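Local structure of N-acetyl-beta-D glucosaminidase (4ZM6) at residues Thr94-Ser107 with His360-Thr373. The protein probably hydrolyses beta-N-acetylglucosaminides as a family 3 glycoside hydrolase and also carries an acetyl-CoA-binding GCN5-related region assigned as a glucosamine N-acetyltransferase. Residues are numbered along the deposited sequence; the frame is centred on the assembly and turned at random.
Sequences TYLPGNMALGALGS and HATLSKELYDRVPT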
loop_
_atom_site.group_PDB
_atom_site.type_symbol
_atom_site.label_atom_id
_atom_site.label_comp_id
_atom_site.label_asym_id
_atom_site.label_seq_id
_atom_site.Cartn_x
_atom_site.Cartn_y
_atom_site.Cartn_z
ATOM N N THR A 94 18.097 -19.777 25.672
ATOM C CA THR A 94 18.973 -18.681 25.277
ATOM C C THR A 94 18.289 -17.318 25.385
ATOM O O THR A 94 17.095 -17.197 25.132
ATOM C CB THR A 94 19.460 -18.880 23.829
ATOM O OG1 THR A 94 20.001 -20.197 23.684
ATOM C CG2 THR A 94 20.527 -17.847 23.458
ATOM N N TYR A 95 19.056 -16.303 25.778
ATOM C CA TYR A 95 18.620 -14.910 25.670
ATOM C C TYR A 95 18.764 -14.458 24.218
ATOM O O TYR A 95 19.877 -14.333 23.710
ATOM C CB TYR A 95 19.464 -13.984 26.562
ATOM C CG TYR A 95 19.176 -14.093 28.041
ATOM C CD1 TYR A 95 18.045 -13.503 28.589
ATOM C CD2 TYR A 95 20.038 -14.776 28.896
ATOM C CE1 TYR A 95 17.769 -13.601 29.943
ATOM C CE2 TYR A 95 19.772 -14.879 30.250
ATOM C CZ TYR A 95 18.636 -14.289 30.771
ATOM O OH TYR A 95 18.356 -14.385 32.117
ATOM N N LEU A 96 17.644 -14.223 23.549
ATOM C CA LEU A 96 17.665 -13.626 22.214
ATOM C C LEU A 96 16.856 -12.330 22.236
ATOM O O LEU A 96 15.933 -12.188 23.042
ATOM C CB LEU A 96 17.111 -14.600 21.169
ATOM C CG LEU A 96 17.915 -15.893 20.992
ATOM C CD1 LEU A 96 17.071 -16.955 20.302
ATOM C CD2 LEU A 96 19.210 -15.642 20.232
ATOM N N PRO A 97 17.205 -11.375 21.357
ATOM C CA PRO A 97 16.598 -10.039 21.366
ATOM C C PRO A 97 15.071 -10.026 21.418
ATOM O O PRO A 97 14.419 -10.703 20.625
ATOM C CB PRO A 97 17.081 -9.432 20.053
ATOM C CG PRO A 97 18.383 -10.098 19.795
ATOM C CD PRO A 97 18.225 -11.502 20.299
ATOM N N GLY A 98 14.521 -9.261 22.359
ATOM C CA GLY A 98 13.085 -9.012 22.433
ATOM C C GLY A 98 12.649 -8.013 21.385
ATOM O O GLY A 98 13.458 -7.542 20.586
ATOM N N ASN A 99 11.373 -7.664 21.404
ATOM C CA ASN A 99 10.778 -6.956 20.279
ATOM C C ASN A 99 11.445 -5.630 19.885
ATOM O O ASN A 99 12.008 -5.545 18.797
ATOM C CB ASN A 99 9.261 -6.798 20.476
ATOM C CG ASN A 99 8.479 -8.048 20.065
ATOM O OD1 ASN A 99 9.023 -9.156 20.003
ATOM N ND2 ASN A 99 7.195 -7.871 19.778
ATOM N N MET A 100 11.413 -4.603 20.729
ATOM C CA MET A 100 11.973 -3.310 20.310
ATOM C C MET A 100 13.465 -3.414 19.980
ATOM O O MET A 100 13.967 -2.686 19.125
ATOM C CB MET A 100 11.741 -2.203 21.342
ATOM C CG MET A 100 11.957 -0.805 20.768
ATOM S SD MET A 100 11.421 0.555 21.833
ATOM C CE MET A 100 9.652 0.288 21.874
ATOM N N ALA A 101 14.173 -4.318 20.649
ATOM C CA ALA A 101 15.563 -4.585 20.301
ATOM C C ALA A 101 15.637 -4.928 18.820
ATOM O O ALA A 101 16.363 -4.279 18.067
ATOM C CB ALA A 101 16.125 -5.719 21.146
ATOM N N LEU A 102 14.855 -5.928 18.412
ATOM C CA LEU A 102 14.757 -6.337 17.005
ATOM C C LEU A 102 14.313 -5.190 16.089
ATOM O O LEU A 102 14.833 -5.045 14.979
ATOM C CB LEU A 102 13.795 -7.525 16.847
ATOM C CG LEU A 102 14.277 -8.872 17.387
ATOM C CD1 LEU A 102 13.128 -9.864 17.494
ATOM C CD2 LEU A 102 15.399 -9.432 16.520
ATOM N N GLY A 103 13.352 -4.389 16.543
ATOM C CA GLY A 103 12.916 -3.221 15.781
ATOM C C GLY A 103 14.060 -2.264 15.499
ATOM O O GLY A 103 14.237 -1.798 14.372
ATOM N N ALA A 104 14.841 -1.979 16.535
ATOM C CA ALA A 104 16.019 -1.123 16.413
ATOM C C ALA A 104 17.062 -1.748 15.492
ATOM O O ALA A 104 17.713 -1.047 14.715
ATOM C CB ALA A 104 16.622 -0.866 17.789
ATOM N N LEU A 105 17.211 -3.069 15.609
ATOM C CA LEU A 105 18.085 -3.866 14.741
ATOM C C LEU A 105 17.672 -3.717 13.273
ATOM O O LEU A 105 18.511 -3.496 12.398
ATOM C CB LEU A 105 18.033 -5.342 15.158
ATOM C CG LEU A 105 19.277 -6.196 14.905
ATOM C CD1 LEU A 105 19.097 -7.559 15.558
ATOM C CD2 LEU A 105 19.578 -6.340 13.418
ATOM N N GLY A 106 16.373 -3.852 13.023
ATOM C CA GLY A 106 15.775 -3.499 11.736
ATOM C C GLY A 106 15.810 -4.559 10.648
ATOM O O GLY A 106 15.685 -4.229 9.470
ATOM N N SER A 107 15.968 -5.824 11.030
ATOM C CA SER A 107 15.996 -6.919 10.072
ATOM C C SER A 107 14.937 -7.954 10.399
ATOM O O SER A 107 15.042 -8.661 11.398
ATOM C CB SER A 107 17.373 -7.589 10.057
ATOM O OG SER A 107 17.336 -8.828 9.358
ATOM N N HIS A 360 22.453 -21.355 19.007
ATOM C CA HIS A 360 21.634 -20.236 19.472
ATOM C C HIS A 360 22.444 -19.261 20.318
ATOM O O HIS A 360 22.166 -18.063 20.326
ATOM C CB HIS A 360 20.429 -20.730 20.283
ATOM C CG HIS A 360 19.507 -21.628 19.517
ATOM N ND1 HIS A 360 18.462 -22.301 20.112
ATOM C CD2 HIS A 360 19.489 -21.985 18.210
ATOM C CE1 HIS A 360 17.828 -23.018 19.203
ATOM N NE2 HIS A 360 18.433 -22.847 18.040
ATOM N N ALA A 361 23.436 -19.778 21.037
ATOM C CA ALA A 361 24.319 -18.934 21.831
ATOM C C ALA A 361 25.113 -18.009 20.933
ATOM O O ALA A 361 25.257 -16.834 21.247
ATOM C CB ALA A 361 25.256 -19.772 22.687
ATOM N N THR A 362 25.611 -18.525 19.808
ATOM C CA THR A 362 26.441 -17.706 18.918
ATOM C C THR A 362 25.573 -16.753 18.093
ATOM O O THR A 362 26.060 -15.728 17.613
ATOM C CB THR A 362 27.350 -18.532 17.977
ATOM O OG1 THR A 362 26.607 -18.953 16.831
ATOM C CG2 THR A 362 27.952 -19.757 18.693
ATOM N N LEU A 363 24.296 -17.091 17.930
ATOM C CA LEU A 363 23.338 -16.179 17.310
ATOM C C LEU A 363 23.142 -14.964 18.211
ATOM O O LEU A 363 23.175 -13.828 17.746
ATOM C CB LEU A 363 21.997 -16.883 17.058
ATOM C CG LEU A 363 20.903 -16.088 16.327
ATOM C CD1 LEU A 363 21.321 -15.757 14.903
ATOM C CD2 LEU A 363 19.586 -16.847 16.331
ATOM N N SER A 364 22.949 -15.221 19.502
ATOM C CA SER A 364 22.756 -14.166 20.490
ATOM C C SER A 364 23.908 -13.160 20.490
ATOM O O SER A 364 23.671 -11.956 20.446
ATOM C CB SER A 364 22.591 -14.764 21.887
ATOM O OG SER A 364 22.323 -13.748 22.837
ATOM N N LYS A 365 25.148 -13.652 20.538
ATOM C CA LYS A 365 26.331 -12.776 20.471
ATOM C C LYS A 365 26.310 -11.936 19.197
ATOM O O LYS A 365 26.540 -10.724 19.242
ATOM C CB LYS A 365 27.642 -13.579 20.502
ATOM C CG LYS A 365 28.142 -13.979 21.883
ATOM C CD LYS A 365 27.593 -15.329 22.331
ATOM C CE LYS A 365 28.315 -15.866 23.562
ATOM N NZ LYS A 365 29.691 -16.362 23.262
ATOM N N GLU A 366 26.038 -12.597 18.072
ATOM C CA GLU A 366 26.044 -11.950 16.760
ATOM C C GLU A 366 24.969 -10.877 16.632
ATOM O O GLU A 366 25.236 -9.792 16.113
ATOM C CB GLU A 366 25.873 -12.991 15.646
ATOM C CG GLU A 366 27.131 -13.805 15.376
ATOM C CD GLU A 366 26.894 -15.037 14.507
ATOM O OE1 GLU A 366 25.723 -15.414 14.261
ATOM O OE2 GLU A 366 27.900 -15.636 14.072
ATOM N N LEU A 367 23.762 -11.173 17.105
ATOM C CA LEU A 367 22.664 -10.222 16.995
ATOM C C LEU A 367 22.843 -9.040 17.924
ATOM O O LEU A 367 22.735 -7.896 17.483
ATOM C CB LEU A 367 21.310 -10.886 17.269
ATOM C CG LEU A 367 20.802 -11.869 16.209
ATOM C CD1 LEU A 367 19.368 -12.279 16.532
ATOM C CD2 LEU A 367 20.894 -11.286 14.803
ATOM N N TYR A 368 23.130 -9.306 19.196
ATOM C CA TYR A 368 23.178 -8.239 20.201
ATOM C C TYR A 368 24.221 -7.164 19.904
ATOM O O TYR A 368 24.050 -6.029 20.328
ATOM C CB TYR A 368 23.357 -8.799 21.617
ATOM C CG TYR A 368 22.057 -9.247 22.260
ATOM C CD1 TYR A 368 21.113 -8.316 22.688
ATOM C CD2 TYR A 368 21.768 -10.596 22.443
ATOM C CE1 TYR A 368 19.924 -8.718 23.277
ATOM C CE2 TYR A 368 20.581 -11.005 23.032
ATOM C CZ TYR A 368 19.663 -10.062 23.447
ATOM O OH TYR A 368 18.484 -10.463 24.035
ATOM N N ASP A 369 25.276 -7.501 19.163
ATOM C CA ASP A 369 26.253 -6.496 18.706
ATOM C C ASP A 369 25.655 -5.471 17.737
ATOM O O ASP A 369 26.254 -4.418 17.487
ATOM C CB ASP A 369 27.445 -7.170 18.020
ATOM C CG ASP A 369 28.356 -7.897 18.989
ATOM O OD1 ASP A 369 28.160 -7.787 20.218
ATOM O OD2 ASP A 369 29.286 -8.580 18.518
ATOM N N ARG A 370 24.491 -5.794 17.177
ATOM C CA ARG A 370 23.796 -4.924 16.233
ATOM C C ARG A 370 22.564 -4.245 16.861
ATOM O O ARG A 370 21.771 -3.631 16.145
ATOM C CB ARG A 370 23.355 -5.746 15.010
ATOM C CG ARG A 370 24.451 -6.591 14.363
ATOM C CD ARG A 370 23.887 -7.628 13.394
ATOM N NE ARG A 370 23.104 -7.040 12.299
ATOM C CZ ARG A 370 22.246 -7.708 11.523
ATOM N NH1 ARG A 370 22.016 -9.006 11.713
ATOM N NH2 ARG A 370 21.592 -7.065 10.557
ATOM N N VAL A 371 22.402 -4.362 18.183
ATOM C CA VAL A 371 21.189 -3.886 18.872
ATOM C C VAL A 371 21.295 -2.483 19.494
ATOM O O VAL A 371 20.556 -1.585 19.095
ATOM C CB VAL A 371 20.706 -4.904 19.932
ATOM C CG1 VAL A 371 19.682 -4.288 20.876
ATOM C CG2 VAL A 371 20.117 -6.133 19.250
ATOM N N PRO A 372 22.191 -2.281 20.474
ATOM C CA PRO A 372 22.123 -0.985 21.145
ATOM C C PRO A 372 22.434 0.201 20.233
ATOM O O PRO A 372 23.198 0.072 19.274
ATOM C CB PRO A 372 23.170 -1.103 22.256
ATOM C CG PRO A 372 24.134 -2.111 21.754
ATOM C CD PRO A 372 23.328 -3.086 20.949
ATOM N N THR A 373 21.822 1.338 20.554
ATOM C CA THR A 373 21.934 2.558 19.775
ATOM C C THR A 373 22.581 3.658 20.618
ATOM O O THR A 373 22.217 3.852 21.775
ATOM C CB THR A 373 20.541 3.057 19.333
ATOM O OG1 THR A 373 19.763 1.965 18.828
ATOM C CG2 THR A 373 20.665 4.130 18.268
#
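P97 packs on the ring of Y368. Its CG sits over one ring face, 4.0 Å from the ring centroid and 14° off the normal, a CH-pi contact offset toward the rim. L367 comes to the same proline from the neighbouring helix position, with CB 3.9 Å from P97 CG. This middle part is tightly packed: L96, P97, S364, L367 and Y368 are all buried, and L96 CD2 lies against S364 CB and L363 CD2. Y95 O lies at the Y368 ring edge, in the ring plane. The same carbonyl accepts the hydrogen bond from S364 OG, at 2.7 Å. The C=O...donor angle is 172°, nearly end-on. S364 OG stands anti to its own backbone N (chi1 -176°), which carries it to Y95 O. The hydroxyl of Y368 lies beside the L96-P97 peptide, but it is bonded elsewhere, to E500. E500 also takes the N-H of G98.

The segment 94-107 belongs to the family 3 N-terminal domain, of the TIM-barrel clan. Helix 357-368 leads, through a type I turn from Y368 to V371, into strand 373-377, an outer strand of the six-stranded mixed sheet. The contact thus joins the barrel domain to the chain entering that sheet. At the turn, V371 CG1 meets A101 CB at 3.8 Å, and V371 CG2 faces L105 CD1.

Both ends are partly exposed. At one, T94 OG1 and H360 ND1 both bond to E121 of helix 108-125. At the other, L105 and R370 still stack closely, with L105 CD2 3.5 Å above the guanidinium plane, over its centre. S107 CB approaches that guanidinium only loosely, while S107 OG bonds to D633 and A110 N. The nearest side-chain atoms of R370 and R520, an acetyl-CoA-binding residue, are about 3 Å apart.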